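Local coordinates for protein toluene, o-xylene monooxygenase oxygenase subunit (Pseudomonas stutzeri, PDB 2INC) that probably forms one subunit of the oxygenase component of a bacterial multicomponent monooxygenase that hydroxylates toluene and o-xylene, at residues H102-A115 with R165-G177. Residues are numbered along the deposited sequence; the frame is centred on the assembly and turned at random.
Sequences HDQMLTREWVETLA and RTRELANCYPDVG
Asp103 and Arg165 meet head-on in a two-pronged salt bridge that ties the turn before helix 108-117 to the last turns of helix 142-172, at one end of the ferritin-like helical bundle. NH2 of Arg165 gives a nearly straight bond (168°) to the syn lone pair of Asp103 OD1, 2.8 Å away, while Arg165 NH1 reaches Asp103 OD2 at 2.9 Å; the two flat groups are twisted 37° apart. Bends at chi2 and chi3 curl the arginine toward the next turn of its helix, where Glu168 OE2 takes a second bond from NH2 and Leu169 CG lies over one guanidinium face, offset toward its rim. His102 ND1 reaches Asp103 OD2 from the opposite face to NH1. Shortening Asp103 to an alanine is likely to leave this buried guanidinium with Glu168 alone to balance it here and His102 ND1 without this acceptor.

Beyond the helix end, Tyr173 turns one ring face to Val111, whose CG2 makes a CH-pi contact 3.8 Å from the centroid. Val176 slides past Arg108, its CG2 over one guanidinium face, while Asp175 OD2 takes a salt bridge from NH1 at the edge. The tyrosine suits both surroundings: its ring packs on valine, while its OH donates to Asp103 O at 2.6 Å, opposite Leu106 N across the carbonyl plane.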
# COMPACT_ATOMS: atom_id res chain seq x y z
N HIS B 102 -13.33 22.95 -26.74
CA HIS B 102 -12.43 22.70 -27.88
C HIS B 102 -13.11 22.16 -29.17
O HIS B 102 -12.80 22.57 -30.29
CB HIS B 102 -11.35 21.70 -27.40
CG HIS B 102 -10.54 21.09 -28.50
ND1 HIS B 102 -10.98 20.02 -29.26
CD2 HIS B 102 -9.31 21.40 -28.96
CE1 HIS B 102 -10.07 19.73 -30.17
NE2 HIS B 102 -9.03 20.53 -29.98
N ASP B 103 -14.03 21.21 -29.03
CA ASP B 103 -14.59 20.56 -30.20
C ASP B 103 -15.48 21.51 -30.97
O ASP B 103 -15.54 21.44 -32.21
CB ASP B 103 -15.36 19.29 -29.80
CG ASP B 103 -14.40 18.16 -29.34
OD1 ASP B 103 -14.91 17.17 -28.78
OD2 ASP B 103 -13.16 18.28 -29.52
N GLN B 104 -16.19 22.37 -30.22
CA GLN B 104 -17.07 23.44 -30.77
C GLN B 104 -16.32 24.44 -31.63
O GLN B 104 -16.92 25.08 -32.47
CB GLN B 104 -17.81 24.17 -29.62
CG GLN B 104 -18.93 23.34 -28.90
CD GLN B 104 -18.44 22.17 -27.96
OE1 GLN B 104 -19.21 21.23 -27.67
NE2 GLN B 104 -17.17 22.24 -27.49
N MET B 105 -15.01 24.57 -31.44
CA MET B 105 -14.21 25.53 -32.21
C MET B 105 -13.59 24.96 -33.49
O MET B 105 -12.98 25.68 -34.27
CB MET B 105 -13.06 26.08 -31.34
CG MET B 105 -13.48 26.60 -29.97
SD MET B 105 -14.58 27.99 -30.22
CE MET B 105 -13.60 29.08 -31.27
N LEU B 106 -13.66 23.64 -33.69
CA LEU B 106 -13.09 23.05 -34.92
C LEU B 106 -13.94 23.45 -36.12
O LEU B 106 -15.17 23.63 -35.98
CB LEU B 106 -13.11 21.51 -34.82
CG LEU B 106 -12.52 20.82 -33.57
CD1 LEU B 106 -12.89 19.30 -33.51
CD2 LEU B 106 -11.01 21.07 -33.54
N THR B 107 -13.33 23.56 -37.30
CA THR B 107 -14.11 23.94 -38.51
C THR B 107 -14.95 22.78 -39.06
O THR B 107 -14.66 21.61 -38.79
CB THR B 107 -13.23 24.39 -39.65
OG1 THR B 107 -12.40 23.30 -40.07
CG2 THR B 107 -12.35 25.58 -39.24
N ARG B 108 -15.96 23.09 -39.87
CA ARG B 108 -16.79 22.01 -40.43
C ARG B 108 -15.93 21.07 -41.28
O ARG B 108 -16.12 19.83 -41.25
CB ARG B 108 -17.91 22.60 -41.31
CG ARG B 108 -18.85 21.53 -41.90
CD ARG B 108 -19.43 20.60 -40.78
NE ARG B 108 -20.12 19.41 -41.31
CZ ARG B 108 -21.08 18.74 -40.67
NH1 ARG B 108 -21.51 19.11 -39.46
NH2 ARG B 108 -21.62 17.68 -41.26
N GLU B 109 -14.98 21.65 -42.03
CA GLU B 109 -14.13 20.90 -42.93
C GLU B 109 -13.22 19.92 -42.14
O GLU B 109 -13.03 18.76 -42.55
CB GLU B 109 -13.27 21.84 -43.77
CG GLU B 109 -14.08 22.70 -44.80
CD GLU B 109 -14.73 24.03 -44.22
OE1 GLU B 109 -15.38 24.75 -45.05
OE2 GLU B 109 -14.61 24.35 -43.00
N TRP B 110 -12.65 20.39 -41.04
CA TRP B 110 -11.85 19.49 -40.18
C TRP B 110 -12.72 18.39 -39.56
O TRP B 110 -12.37 17.20 -39.54
CB TRP B 110 -11.13 20.28 -39.07
CG TRP B 110 -10.33 19.35 -38.21
CD1 TRP B 110 -10.54 19.04 -36.91
CD2 TRP B 110 -9.18 18.64 -38.63
NE1 TRP B 110 -9.58 18.13 -36.48
CE2 TRP B 110 -8.73 17.88 -37.53
CE3 TRP B 110 -8.48 18.56 -39.84
CZ2 TRP B 110 -7.60 17.04 -37.61
CZ3 TRP B 110 -7.36 17.72 -39.91
CH2 TRP B 110 -6.94 16.98 -38.81
N VAL B 111 -13.88 18.76 -39.06
CA VAL B 111 -14.79 17.76 -38.54
C VAL B 111 -15.04 16.64 -39.57
O VAL B 111 -15.02 15.44 -39.25
CB VAL B 111 -16.10 18.40 -38.06
CG1 VAL B 111 -17.20 17.35 -37.82
CG2 VAL B 111 -15.86 19.19 -36.75
N GLU B 112 -15.26 17.00 -40.82
CA GLU B 112 -15.38 15.97 -41.85
C GLU B 112 -14.10 15.16 -42.07
O GLU B 112 -14.18 13.97 -42.35
CB GLU B 112 -15.88 16.60 -43.15
CG GLU B 112 -17.38 16.91 -42.99
CD GLU B 112 -17.96 17.68 -44.16
OE1 GLU B 112 -19.21 17.78 -44.19
OE2 GLU B 112 -17.18 18.16 -45.04
N THR B 113 -12.93 15.79 -41.98
CA THR B 113 -11.67 15.05 -42.05
C THR B 113 -11.53 14.04 -40.89
O THR B 113 -11.06 12.94 -41.10
CB THR B 113 -10.54 16.04 -41.96
OG1 THR B 113 -10.77 16.97 -43.01
CG2 THR B 113 -9.16 15.41 -42.10
N LEU B 114 -11.90 14.44 -39.68
CA LEU B 114 -11.98 13.50 -38.56
C LEU B 114 -12.86 12.28 -38.84
O LEU B 114 -12.44 11.17 -38.58
CB LEU B 114 -12.52 14.20 -37.32
CG LEU B 114 -11.60 15.26 -36.75
CD1 LEU B 114 -12.30 15.82 -35.51
CD2 LEU B 114 -10.23 14.70 -36.37
N ALA B 115 -14.06 12.48 -39.39
CA ALA B 115 -14.95 11.36 -39.65
C ALA B 115 -14.32 10.36 -40.62
O ALA B 115 -14.51 9.14 -40.46
CB ALA B 115 -16.30 11.86 -40.19
N ARG B 165 -13.33 9.55 -27.79
CA ARG B 165 -13.40 10.76 -28.62
C ARG B 165 -14.46 10.68 -29.69
O ARG B 165 -15.06 11.69 -30.01
CB ARG B 165 -12.10 11.06 -29.29
CG ARG B 165 -11.05 11.46 -28.24
CD ARG B 165 -11.37 12.89 -27.75
NE ARG B 165 -11.25 13.84 -28.87
CZ ARG B 165 -12.04 14.91 -29.06
NH1 ARG B 165 -11.82 15.72 -30.11
NH2 ARG B 165 -13.04 15.17 -28.20
N THR B 166 -14.69 9.48 -30.22
CA THR B 166 -15.75 9.30 -31.21
C THR B 166 -17.09 9.67 -30.62
O THR B 166 -17.89 10.35 -31.28
CB THR B 166 -15.75 7.85 -31.73
OG1 THR B 166 -14.50 7.62 -32.40
CG2 THR B 166 -16.91 7.63 -32.77
N ARG B 167 -17.38 9.20 -29.42
CA ARG B 167 -18.60 9.63 -28.71
C ARG B 167 -18.67 11.12 -28.47
O ARG B 167 -19.71 11.75 -28.64
CB ARG B 167 -18.70 9.00 -27.34
CG ARG B 167 -19.38 7.75 -27.27
CD ARG B 167 -20.90 7.94 -26.92
NE ARG B 167 -21.57 8.33 -28.10
CZ ARG B 167 -21.99 7.55 -29.09
NH1 ARG B 167 -22.51 8.18 -30.11
NH2 ARG B 167 -21.95 6.22 -29.10
N GLU B 168 -17.58 11.71 -28.02
CA GLU B 168 -17.56 13.16 -27.77
C GLU B 168 -17.80 13.95 -29.03
O GLU B 168 -18.57 14.94 -29.04
CB GLU B 168 -16.21 13.58 -27.17
CG GLU B 168 -16.04 13.19 -25.76
CD GLU B 168 -15.13 14.17 -25.06
OE1 GLU B 168 -15.56 14.78 -24.04
OE2 GLU B 168 -13.98 14.37 -25.55
N LEU B 169 -17.19 13.51 -30.12
CA LEU B 169 -17.49 14.07 -31.46
C LEU B 169 -18.93 13.90 -31.91
O LEU B 169 -19.54 14.89 -32.38
CB LEU B 169 -16.49 13.54 -32.51
CG LEU B 169 -15.05 14.06 -32.32
CD1 LEU B 169 -14.11 13.19 -33.15
CD2 LEU B 169 -14.91 15.55 -32.73
N ALA B 170 -19.51 12.71 -31.76
CA ALA B 170 -20.89 12.48 -32.09
C ALA B 170 -21.81 13.36 -31.25
O ALA B 170 -22.90 13.73 -31.72
CB ALA B 170 -21.25 11.07 -31.83
N ASN B 171 -21.44 13.63 -30.00
CA ASN B 171 -22.29 14.48 -29.17
C ASN B 171 -22.23 15.90 -29.72
O ASN B 171 -23.25 16.57 -29.78
CB ASN B 171 -21.87 14.47 -27.71
CG ASN B 171 -22.23 13.19 -27.00
OD1 ASN B 171 -23.05 12.41 -27.47
ND2 ASN B 171 -21.63 12.98 -25.84
N CYS B 172 -21.04 16.35 -30.10
CA CYS B 172 -20.87 17.71 -30.61
C CYS B 172 -21.48 17.87 -32.01
O CYS B 172 -22.04 18.92 -32.34
CB CYS B 172 -19.40 18.07 -30.62
SG CYS B 172 -19.09 19.88 -30.70
N TYR B 173 -21.39 16.83 -32.85
CA TYR B 173 -21.77 16.93 -34.27
C TYR B 173 -22.59 15.72 -34.64
O TYR B 173 -22.10 14.85 -35.36
CB TYR B 173 -20.51 16.98 -35.14
CG TYR B 173 -19.66 18.19 -34.84
CD1 TYR B 173 -18.48 18.08 -34.11
CD2 TYR B 173 -20.08 19.46 -35.23
CE1 TYR B 173 -17.74 19.19 -33.81
CE2 TYR B 173 -19.34 20.57 -34.95
CZ TYR B 173 -18.17 20.43 -34.24
OH TYR B 173 -17.44 21.55 -33.96
N PRO B 174 -23.82 15.64 -34.12
CA PRO B 174 -24.67 14.46 -34.24
C PRO B 174 -25.11 14.13 -35.66
O PRO B 174 -25.62 13.01 -35.90
CB PRO B 174 -25.89 14.80 -33.40
CG PRO B 174 -25.53 15.97 -32.60
CD PRO B 174 -24.46 16.70 -33.32
N ASP B 175 -24.96 15.08 -36.57
CA ASP B 175 -25.35 14.86 -37.97
C ASP B 175 -24.25 14.22 -38.81
O ASP B 175 -24.48 13.84 -39.95
CB ASP B 175 -25.84 16.19 -38.62
CG ASP B 175 -24.71 17.30 -38.73
OD1 ASP B 175 -24.74 18.07 -39.73
OD2 ASP B 175 -23.83 17.43 -37.83
N VAL B 176 -23.06 14.08 -38.25
CA VAL B 176 -21.92 13.60 -39.06
C VAL B 176 -21.90 12.05 -39.20
O VAL B 176 -21.35 11.50 -40.17
CB VAL B 176 -20.58 14.14 -38.49
CG1 VAL B 176 -19.38 13.56 -39.19
CG2 VAL B 176 -20.53 15.67 -38.61
N GLY B 177 -22.55 11.35 -38.26
CA GLY B 177 -22.53 9.88 -38.19
C GLY B 177 -21.32 9.29 -37.44
O GLY B 177 -21.06 8.07 -37.54